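Local coordinates for protein prephenate dehydrogenase (PDB 3KTD) that probably catalyses the NAD(P)+-dependent oxidative decarboxylation of prephenate in tyrosine biosynthesis, at residues A[201-204]-A[205-209]; A[265-268]-A[269-273]; A[276-279]-A[280-284]; A[327-330]-A[331-335]. One frame throughout, in Å; residues are numbered along the deposited sequence.

Contact 1: residues A[201-204]-A[205-209]; sequences THIL and AETLA
Thr207 turns its hydroxyl back along the helix onto the carbonyl of Ile203, where Thr207 OG1 donates to Ile203 O at 2.8 Å. The same oxygen takes the backbone N-H of Thr207 at 3.1 Å, so two donors from one residue grip it. The hydroxyl stands above the carbonyl plane, whereas the amide is tilted less from it. With chi1 at -51°, Thr207 OG1 lies beside its own backbone N and anti to the carbonyl carbon, which is what carries it back by one turn; the methyl CG2 is left anti to N. In a buried helix this internal bond gives the hydroxyl a partner. Ile203 adds little to the side-chain contact beyond CG2, which comes to 4.2 Å from Thr207 OG1. Glu206 folds similarly: chi1 (-53°) sets Glu206 CG beside its own N and 3.2 Å from His202 O, and the chain then bends at chi2. Leu208 N and Leu204 O close the next turn. All of this lies in the middle of helix 187-214. His202, Ile203 and Glu206 touch helix 238-247, while Ile203 and Thr207 also pack against Leu280 and Leu263 of the second subunit, placing this turn in the dimer interface.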
loop_
_atom_site.group_PDB
_atom_site.type_symbol
_atom_site.label_atom_id
_atom_site.label_comp_id
_atom_site.label_asym_id
_atom_site.label_seq_id
_atom_site.Cartn_x
_atom_site.Cartn_y
_atom_site.Cartn_z
ATOM N N THR A 201 -0.875 -6.232 -7.967
ATOM C CA THR A 201 -1.016 -5.459 -6.729
ATOM C C THR A 201 -1.904 -6.244 -5.779
ATOM O O THR A 201 -1.558 -6.456 -4.609
ATOM C CB THR A 201 -1.607 -4.060 -6.976
ATOM O OG1 THR A 201 -0.765 -3.341 -7.881
ATOM C CG2 THR A 201 -1.741 -3.262 -5.667
ATOM N N HIS A 202 -3.034 -6.711 -6.302
ATOM C CA HIS A 202 -3.964 -7.525 -5.506
ATOM C C HIS A 202 -3.387 -8.881 -5.071
ATOM O O HIS A 202 -3.606 -9.286 -3.943
ATOM C CB HIS A 202 -5.293 -7.705 -6.239
ATOM C CG HIS A 202 -6.149 -6.476 -6.226
ATOM N ND1 HIS A 202 -6.301 -5.659 -7.324
ATOM C CD2 HIS A 202 -6.870 -5.908 -5.230
ATOM C CE1 HIS A 202 -7.096 -4.652 -7.011
ATOM N NE2 HIS A 202 -7.451 -4.777 -5.745
ATOM N N ILE A 203 -2.645 -9.557 -5.947
ATOM C CA ILE A 203 -2.053 -10.845 -5.606
ATOM C C ILE A 203 -1.045 -10.693 -4.459
ATOM O O ILE A 203 -1.066 -11.467 -3.510
ATOM C CB ILE A 203 -1.324 -11.480 -6.792
ATOM C CG1 ILE A 203 -2.300 -11.875 -7.899
ATOM C CG2 ILE A 203 -0.584 -12.723 -6.343
ATOM C CD1 ILE A 203 -3.142 -13.084 -7.575
ATOM N N LEU A 204 -0.174 -9.690 -4.556
ATOM C CA LEU A 204 0.832 -9.431 -3.534
ATOM C C LEU A 204 0.183 -9.040 -2.209
ATOM O O LEU A 204 0.666 -9.426 -1.141
ATOM C CB LEU A 204 1.801 -8.341 -3.986
ATOM C CG LEU A 204 2.642 -8.628 -5.236
ATOM C CD1 LEU A 204 3.481 -7.432 -5.606
ATOM C CD2 LEU A 204 3.528 -9.843 -5.047
ATOM N N ALA A 205 -0.914 -8.288 -2.281
ATOM C CA ALA A 205 -1.668 -7.890 -1.091
ATOM C C ALA A 205 -2.228 -9.103 -0.324
ATOM O O ALA A 205 -2.149 -9.163 0.911
ATOM C CB ALA A 205 -2.777 -6.957 -1.477
ATOM N N GLU A 206 -2.784 -10.070 -1.050
ATOM C CA GLU A 206 -3.295 -11.287 -0.410
ATOM C C GLU A 206 -2.126 -12.036 0.256
ATOM O O GLU A 206 -2.214 -12.453 1.417
ATOM C CB GLU A 206 -3.966 -12.237 -1.420
ATOM C CG GLU A 206 -5.080 -11.660 -2.337
ATOM C CD GLU A 206 -6.376 -11.276 -1.629
ATOM O OE1 GLU A 206 -6.397 -11.098 -0.388
ATOM O OE2 GLU A 206 -7.386 -11.127 -2.347
ATOM N N THR A 207 -1.041 -12.192 -0.501
ATOM C CA THR A 207 0.126 -12.934 -0.062
ATOM C C THR A 207 0.679 -12.383 1.241
ATOM O O THR A 207 1.006 -13.143 2.148
ATOM C CB THR A 207 1.244 -12.888 -1.117
ATOM O OG1 THR A 207 0.720 -13.266 -2.395
ATOM C CG2 THR A 207 2.375 -13.831 -0.728
ATOM N N LEU A 208 0.772 -11.058 1.324
ATOM C CA LEU A 208 1.323 -10.389 2.491
ATOM C C LEU A 208 0.433 -10.602 3.703
ATOM O O LEU A 208 0.929 -10.813 4.808
ATOM C CB LEU A 208 1.493 -8.889 2.220
ATOM C CG LEU A 208 2.020 -8.060 3.401
ATOM C CD1 LEU A 208 3.412 -8.524 3.810
ATOM C CD2 LEU A 208 2.007 -6.562 3.090
ATOM N N ALA A 209 -0.882 -10.550 3.505
ATOM C CA ALA A 209 -1.801 -10.733 4.627
ATOM C C ALA A 209 -1.661 -12.121 5.240
ATOM O O ALA A 209 -1.732 -12.272 6.465
ATOM C CB ALA A 209 -3.233 -10.475 4.210
#

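Contact 2: residues A[265-268]-A[269-273]; sequences EARE and GLTAE
The C-terminal end of helix 249-270 is closed here by Thr271, the first residue to leave helical backbone angles. Its backbone N-H still completes the helical pattern, with Thr271 N bonded to Arg267 O at 3.0 Å and only weakly to Glu268 O. The hydroxyl turns back on the same turn: Thr271 OG1 lies 2.7 Å from Arg267 O and 3.0 Å from Glu268 O, and its single proton could serve either carbonyl. A chi1 of 47° sets OG1 between the backbone N and the carbonyl carbon, facing both oxygens, and turns the methyl toward the arginine. Arg267 runs out extended from CG to NE, and Thr271 CG2 sits over one face of its guanidinium, 4.1 Å from NH1. One residue earlier, Leu270 N is bonded to Ala266 O at 3.0 Å, and Leu270 CG packs 3.7 Å from that same oxygen. The guanidinium makes its salt bridge through NE to Asp257 of the second subunit, whose Val253 packs against both Arg267 and Thr271. A hydroxyl can thus add a donor for one of two helix-end carbonyls, where backbone donors run short, while the methyl lines one face of an arginine committed to the dimer partner.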
loop_
_atom_site.group_PDB
_atom_site.type_symbol
_atom_site.label_atom_id
_atom_site.label_comp_id
_atom_site.label_asym_id
_atom_site.label_seq_id
_atom_site.Cartn_x
_atom_site.Cartn_y
_atom_site.Cartn_z
ATOM N N GLU A 265 16.079 -13.066 -7.083
ATOM C CA GLU A 265 17.316 -12.269 -7.053
ATOM C C GLU A 265 17.495 -11.633 -5.671
ATOM O O GLU A 265 18.597 -11.596 -5.127
ATOM C CB GLU A 265 17.275 -11.167 -8.123
ATOM C CG GLU A 265 18.611 -10.430 -8.365
ATOM C CD GLU A 265 19.491 -11.075 -9.442
ATOM O OE1 GLU A 265 19.121 -12.146 -9.983
ATOM O OE2 GLU A 265 20.562 -10.496 -9.757
ATOM N N ALA A 266 16.395 -11.127 -5.117
ATOM C CA ALA A 266 16.386 -10.548 -3.781
ATOM C C ALA A 266 16.813 -11.570 -2.736
ATOM O O ALA A 266 17.592 -11.262 -1.846
ATOM C CB ALA A 266 15.006 -10.018 -3.461
ATOM N N ARG A 267 16.302 -12.789 -2.865
ATOM C CA ARG A 267 16.639 -13.875 -1.959
ATOM C C ARG A 267 18.108 -14.297 -2.094
ATOM O O ARG A 267 18.799 -14.467 -1.090
ATOM C CB ARG A 267 15.733 -15.073 -2.213
ATOM C CG ARG A 267 15.815 -16.127 -1.134
ATOM C CD ARG A 267 15.016 -17.344 -1.501
ATOM N NE ARG A 267 14.980 -18.248 -0.365
ATOM C CZ ARG A 267 15.949 -19.095 -0.035
ATOM N NH1 ARG A 267 17.054 -19.198 -0.760
ATOM N NH2 ARG A 267 15.808 -19.845 1.043
ATOM N N GLU A 268 18.581 -14.473 -3.326
ATOM C CA GLU A 268 20.002 -14.757 -3.554
ATOM C C GLU A 268 20.819 -13.757 -2.759
ATOM O O GLU A 268 21.758 -14.127 -2.052
ATOM C CB GLU A 268 20.390 -14.641 -5.040
ATOM C CG GLU A 268 19.783 -15.693 -5.978
ATOM C CD GLU A 268 20.398 -15.667 -7.383
ATOM O OE1 GLU A 268 21.641 -15.747 -7.482
ATOM O OE2 GLU A 268 19.644 -15.592 -8.387
ATOM N N GLY A 269 20.435 -12.489 -2.860
ATOM C CA GLY A 269 21.137 -11.407 -2.191
ATOM C C GLY A 269 21.146 -11.456 -0.674
ATOM O O GLY A 269 22.175 -11.195 -0.052
ATOM N N LEU A 270 19.999 -11.765 -0.072
ATOM C CA LEU A 270 19.904 -11.844 1.390
ATOM C C LEU A 270 20.619 -13.062 1.965
ATOM O O LEU A 270 21.014 -13.042 3.129
ATOM C CB LEU A 270 18.446 -11.840 1.849
ATOM C CG LEU A 270 17.746 -10.485 1.742
ATOM C CD1 LEU A 270 16.234 -10.653 1.875
ATOM C CD2 LEU A 270 18.296 -9.492 2.784
ATOM N N THR A 271 20.789 -14.107 1.154
ATOM C CA THR A 271 21.452 -15.333 1.601
ATOM C C THR A 271 22.963 -15.378 1.326
ATOM O O THR A 271 23.582 -16.417 1.523
ATOM C CB THR A 271 20.793 -16.585 0.983
ATOM O OG1 THR A 271 20.594 -16.383 -0.420
ATOM C CG2 THR A 271 19.461 -16.864 1.638
ATOM N N ALA A 272 23.557 -14.267 0.889
ATOM C CA ALA A 272 25.006 -14.211 0.638
ATOM C C ALA A 272 25.799 -14.025 1.938
ATOM O O ALA A 272 25.244 -13.578 2.944
ATOM C CB ALA A 272 25.325 -13.083 -0.330
ATOM N N GLU A 273 27.094 -14.355 1.912
ATOM C CA GLU A 273 27.965 -14.203 3.096
ATOM C C GLU A 273 27.764 -12.813 3.705
ATOM O O GLU A 273 27.684 -12.670 4.924
ATOM C CB GLU A 273 29.444 -14.438 2.752
#

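Contact 3: residues A[276-279]-A[280-284]; sequences NIEQ and LADNG
The backbone enters helix 278-293 through Ile277 at the N-cap, and the first turns close with Ala281 N on Ile277 O, Asp282 N on Glu278 O and Asn283 N on Gln279 O. The bond from Asp282 N to Glu278 O is 2.7 Å long and almost straight at 178°. Ahead of them Asn276 makes an Asx turn: its OD1 accepts the N-H of Glu278 at 3.0 Å, with the donor above the amide carbonyl plane. Asp282, in one of its two conformers, folds its carboxylate back over the first turn, chi1 -59° setting Asp282 CG beside its own backbone N and 3.2 Å from Glu278 O. This brings two acid groups together, Glu278 OE1 and Asp282 OD2 being 3.3 Å apart, but their closeness is doubtful because of the second conformer. Glu278 also has a long, weak ion pair with Arg242 of the second subunit. On the next flank Asn283 lies against Gln279, the ND2 of Asn283 3.9 Å from CG of Gln279 and the two amide planes only 28° apart. The apolar side is carried by Ile277 and Leu280, whose CB atoms are 4.3 Å apart. Ile277 rests on Leu270 and Leu280 on Ile262 and Ala266 of helix 249-270. Both also pack against Ile203 of the second subunit, on that chain's helix 187-214, so the start of helix 278-293 is held between the preceding helix and the dimer partner.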
loop_
_atom_site.group_PDB
_atom_site.type_symbol
_atom_site.label_atom_id
_atom_site.label_comp_id
_atom_site.label_asym_id
_atom_site.label_seq_id
_atom_site.Cartn_x
_atom_site.Cartn_y
_atom_site.Cartn_z
ATOM N N ASN A 276 22.866 -8.576 0.948
ATOM C CA ASN A 276 22.798 -7.383 0.119
ATOM C C ASN A 276 21.592 -7.351 -0.819
ATOM O O ASN A 276 21.340 -8.314 -1.539
ATOM C CB ASN A 276 24.090 -7.298 -0.695
ATOM C CG ASN A 276 24.029 -6.281 -1.811
ATOM O OD1 ASN A 276 23.153 -6.321 -2.675
ATOM N ND2 ASN A 276 24.995 -5.392 -1.826
ATOM N N ILE A 277 20.863 -6.236 -0.804
ATOM C CA ILE A 277 19.754 -6.017 -1.737
ATOM C C ILE A 277 19.826 -4.619 -2.358
ATOM O O ILE A 277 18.798 -3.954 -2.476
ATOM C CB ILE A 277 18.346 -6.232 -1.076
ATOM C CG1 ILE A 277 18.193 -5.377 0.190
ATOM C CG2 ILE A 277 18.111 -7.705 -0.746
ATOM C CD1 ILE A 277 16.750 -5.006 0.500
ATOM N N GLU A 278 21.025 -4.175 -2.752
ATOM C CA GLU A 278 21.177 -2.873 -3.426
ATOM C C GLU A 278 20.275 -2.779 -4.632
ATOM O O GLU A 278 19.476 -1.860 -4.736
ATOM C CB GLU A 278 22.605 -2.618 -3.931
ATOM C CG GLU A 278 23.471 -1.803 -3.007
ATOM C CD GLU A 278 24.638 -1.111 -3.709
ATOM O OE1 GLU A 278 24.458 -0.670 -4.871
ATOM O OE2 GLU A 278 25.725 -0.991 -3.083
ATOM N N GLN A 279 20.436 -3.725 -5.550
ATOM C CA GLN A 279 19.673 -3.733 -6.794
ATOM C C GLN A 279 18.166 -3.571 -6.545
ATOM O O GLN A 279 17.544 -2.675 -7.102
ATOM C CB GLN A 279 19.986 -4.992 -7.622
ATOM C CG GLN A 279 19.084 -5.175 -8.842
ATOM C CD GLN A 279 19.669 -6.118 -9.895
ATOM O OE1 GLN A 279 20.890 -6.201 -10.058
ATOM N NE2 GLN A 279 18.795 -6.811 -10.630
ATOM N N LEU A 280 17.592 -4.406 -5.690
ATOM C CA LEU A 280 16.164 -4.306 -5.399
ATOM C C LEU A 280 15.802 -2.929 -4.832
ATOM O O LEU A 280 14.790 -2.339 -5.220
ATOM C CB LEU A 280 15.747 -5.382 -4.399
ATOM C CG LEU A 280 14.264 -5.398 -4.049
ATOM C CD1 LEU A 280 13.459 -5.888 -5.232
ATOM C CD2 LEU A 280 14.024 -6.257 -2.826
ATOM N N ALA A 281 16.637 -2.440 -3.912
ATOM C CA ALA A 281 16.400 -1.178 -3.226
ATOM C C ALA A 281 16.581 0.060 -4.102
ATOM O O ALA A 281 15.731 0.942 -4.065
ATOM C CB ALA A 281 17.287 -1.076 -2.000
ATOM N N ASP A 282 17.677 0.154 -4.860
ATOM C CA ASP A 282 17.923 1.294 -5.727
ATOM C C ASP A 282 16.864 1.297 -6.843
ATOM O O ASP A 282 16.271 2.318 -7.144
ATOM C CB ASP A 282 19.348 1.225 -6.302
ATOM C CG ASP A 282 20.443 1.202 -5.210
ATOM O OD1 ASP A 282 20.159 1.519 -4.035
ATOM O OD2 ASP A 282 21.601 0.871 -5.538
ATOM N N ASN A 283 16.623 0.127 -7.443
ATOM C CA ASN A 283 15.616 -0.013 -8.519
ATOM C C ASN A 283 14.187 0.297 -8.081
ATOM O O ASN A 283 13.429 0.953 -8.801
ATOM C CB ASN A 283 15.592 -1.435 -9.092
ATOM C CG ASN A 283 16.750 -1.727 -10.010
ATOM O OD1 ASN A 283 17.715 -0.967 -10.091
ATOM N ND2 ASN A 283 16.657 -2.842 -10.715
ATOM N N GLY A 284 13.813 -0.224 -6.919
ATOM C CA GLY A 284 12.488 0.013 -6.365
ATOM C C GLY A 284 12.250 1.486 -6.119
ATOM O O GLY A 284 11.247 2.046 -6.559
#

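Contact 4: residues A[327-330]-A[331-335]; sequences QLIH and AETLG
His330 lays one face of its imidazole against the methyl CD1 of Leu334, which comes closest at NE2, 3.6 Å away. Chi1 of His330 (-167°) puts CG anti to the backbone N, standing the ring out from the helix, where Leu334 CD1, reaching back from the next turn, meets its face. At the ring edge, in plane, ND1 makes a weak 3.5 Å hydrogen bond to Gln327 OE1, linking the imidazole to the preceding turn too. The backbone bond beneath it, Leu334 N to His330 O, is weak as well. Thr333 is held more firmly: its OG1 donates to Ile329 O at 2.9 Å and its N-H to the same oxygen at 3.0 Å, the two donors arriving from opposite faces of the carbonyl plane. Glu332 carries its carboxylate away on an extended chain to a salt bridge with Arg186. The helix ends at Gly335, which has positive phi and is the C-prime residue of a Schellman motif, with Ala336 N to Ala331 O and a weak 3.3 Å bond from Gly335 N to Glu332 O. Helix 324-334 is the crossover of a beta-alpha-beta unit joining parallel strands 314-317 and 337-340, and Gln327, Leu328 and His330 touch the first strand.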
loop_
_atom_site.group_PDB
_atom_site.type_symbol
_atom_site.label_atom_id
_atom_site.label_comp_id
_atom_site.label_asym_id
_atom_site.label_seq_id
_atom_site.Cartn_x
_atom_site.Cartn_y
_atom_site.Cartn_z
ATOM N N GLN A 327 -2.335 9.036 -33.835
ATOM C CA GLN A 327 -2.192 9.752 -32.565
ATOM C C GLN A 327 -2.731 8.946 -31.377
ATOM O O GLN A 327 -2.297 9.150 -30.245
ATOM C CB GLN A 327 -2.845 11.147 -32.630
ATOM C CG GLN A 327 -2.092 12.142 -33.510
ATOM C CD GLN A 327 -0.662 12.377 -33.018
ATOM O OE1 GLN A 327 -0.432 12.621 -31.832
ATOM N NE2 GLN A 327 0.301 12.287 -33.928
ATOM N N LEU A 328 -3.667 8.036 -31.631
ATOM C CA LEU A 328 -4.182 7.146 -30.587
ATOM C C LEU A 328 -3.114 6.155 -30.118
ATOM O O LEU A 328 -3.012 5.879 -28.925
ATOM C CB LEU A 328 -5.415 6.396 -31.074
ATOM C CG LEU A 328 -6.664 7.261 -31.206
ATOM C CD1 LEU A 328 -7.752 6.562 -32.012
ATOM C CD2 LEU A 328 -7.155 7.634 -29.807
ATOM N N ILE A 329 -2.325 5.625 -31.056
ATOM C CA ILE A 329 -1.206 4.724 -30.722
ATOM C C ILE A 329 -0.098 5.509 -30.003
ATOM O O ILE A 329 0.522 5.018 -29.057
ATOM C CB ILE A 329 -0.612 4.029 -31.985
ATOM C CG1 ILE A 329 -1.627 3.068 -32.606
ATOM C CG2 ILE A 329 0.633 3.248 -31.639
ATOM C CD1 ILE A 329 -1.077 2.268 -33.762
ATOM N N HIS A 330 0.131 6.735 -30.465
ATOM C CA HIS A 330 1.120 7.621 -29.872
ATOM C C HIS A 330 0.716 7.924 -28.427
ATOM O O HIS A 330 1.564 7.980 -27.545
ATOM C CB HIS A 330 1.254 8.894 -30.727
ATOM C CG HIS A 330 2.448 9.743 -30.397
ATOM N ND1 HIS A 330 2.474 11.106 -30.624
ATOM C CD2 HIS A 330 3.652 9.430 -29.860
ATOM C CE1 HIS A 330 3.644 11.591 -30.246
ATOM N NE2 HIS A 330 4.375 10.596 -29.773
ATOM N N ALA A 331 -0.582 8.080 -28.182
ATOM C CA ALA A 331 -1.085 8.331 -26.832
ATOM C C ALA A 331 -0.955 7.087 -25.957
ATOM O O ALA A 331 -0.661 7.188 -24.762
ATOM C CB ALA A 331 -2.526 8.781 -26.885
ATOM N N GLU A 332 -1.186 5.925 -26.563
ATOM C CA GLU A 332 -1.102 4.639 -25.875
ATOM C C GLU A 332 0.314 4.385 -25.354
ATOM O O GLU A 332 0.497 4.020 -24.194
ATOM C CB GLU A 332 -1.505 3.516 -26.833
ATOM C CG GLU A 332 -1.567 2.113 -26.229
ATOM C CD GLU A 332 -1.555 1.025 -27.299
ATOM O OE1 GLU A 332 -0.468 0.731 -27.841
ATOM O OE2 GLU A 332 -2.623 0.456 -27.601
ATOM N N THR A 333 1.303 4.576 -26.224
ATOM C CA THR A 333 2.704 4.360 -25.881
ATOM C C THR A 333 3.156 5.280 -24.749
ATOM O O THR A 333 3.952 4.892 -23.885
ATOM C CB THR A 333 3.610 4.639 -27.095
ATOM O OG1 THR A 333 3.074 3.986 -28.253
ATOM C CG2 THR A 333 5.048 4.164 -26.823
ATOM N N LEU A 334 2.637 6.503 -24.776
ATOM C CA LEU A 334 3.013 7.528 -23.823
ATOM C C LEU A 334 2.113 7.567 -22.587
ATOM O O LEU A 334 2.439 8.232 -21.603
ATOM C CB LEU A 334 2.994 8.897 -24.515
ATOM C CG LEU A 334 4.044 9.152 -25.594
ATOM C CD1 LEU A 334 3.796 10.503 -26.238
ATOM C CD2 LEU A 334 5.447 9.087 -25.004
ATOM N N GLY A 335 0.992 6.860 -22.620
ATOM C CA GLY A 335 0.026 6.946 -21.523
ATOM C C GLY A 335 -0.585 8.339 -21.482
ATOM O O GLY A 335 -1.023 8.818 -20.435
#

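How the contacts relate
Contacts 2 and 3 form the two sides of one helical hairpin, their centres about 11 Å apart. Gly269 O probably accepts a hydrogen bond from Asn276 N at 2.9 Å, and Leu270 CG packs 3.7 Å from Ile277 CG2. Contact 1 touches neither within the chain: its centre lies about 22 Å from that of contact 2 and about 21 Å from that of contact 3. Across the dimer, however, it meets contact 3 of the partner subunit. All three fall in the sequence range of the dimerization domain. Contact 4 stands apart, its centre about 31 Å from those of contacts 1 and 3, although Gly335 O also bonds Ser221 of the second subunit.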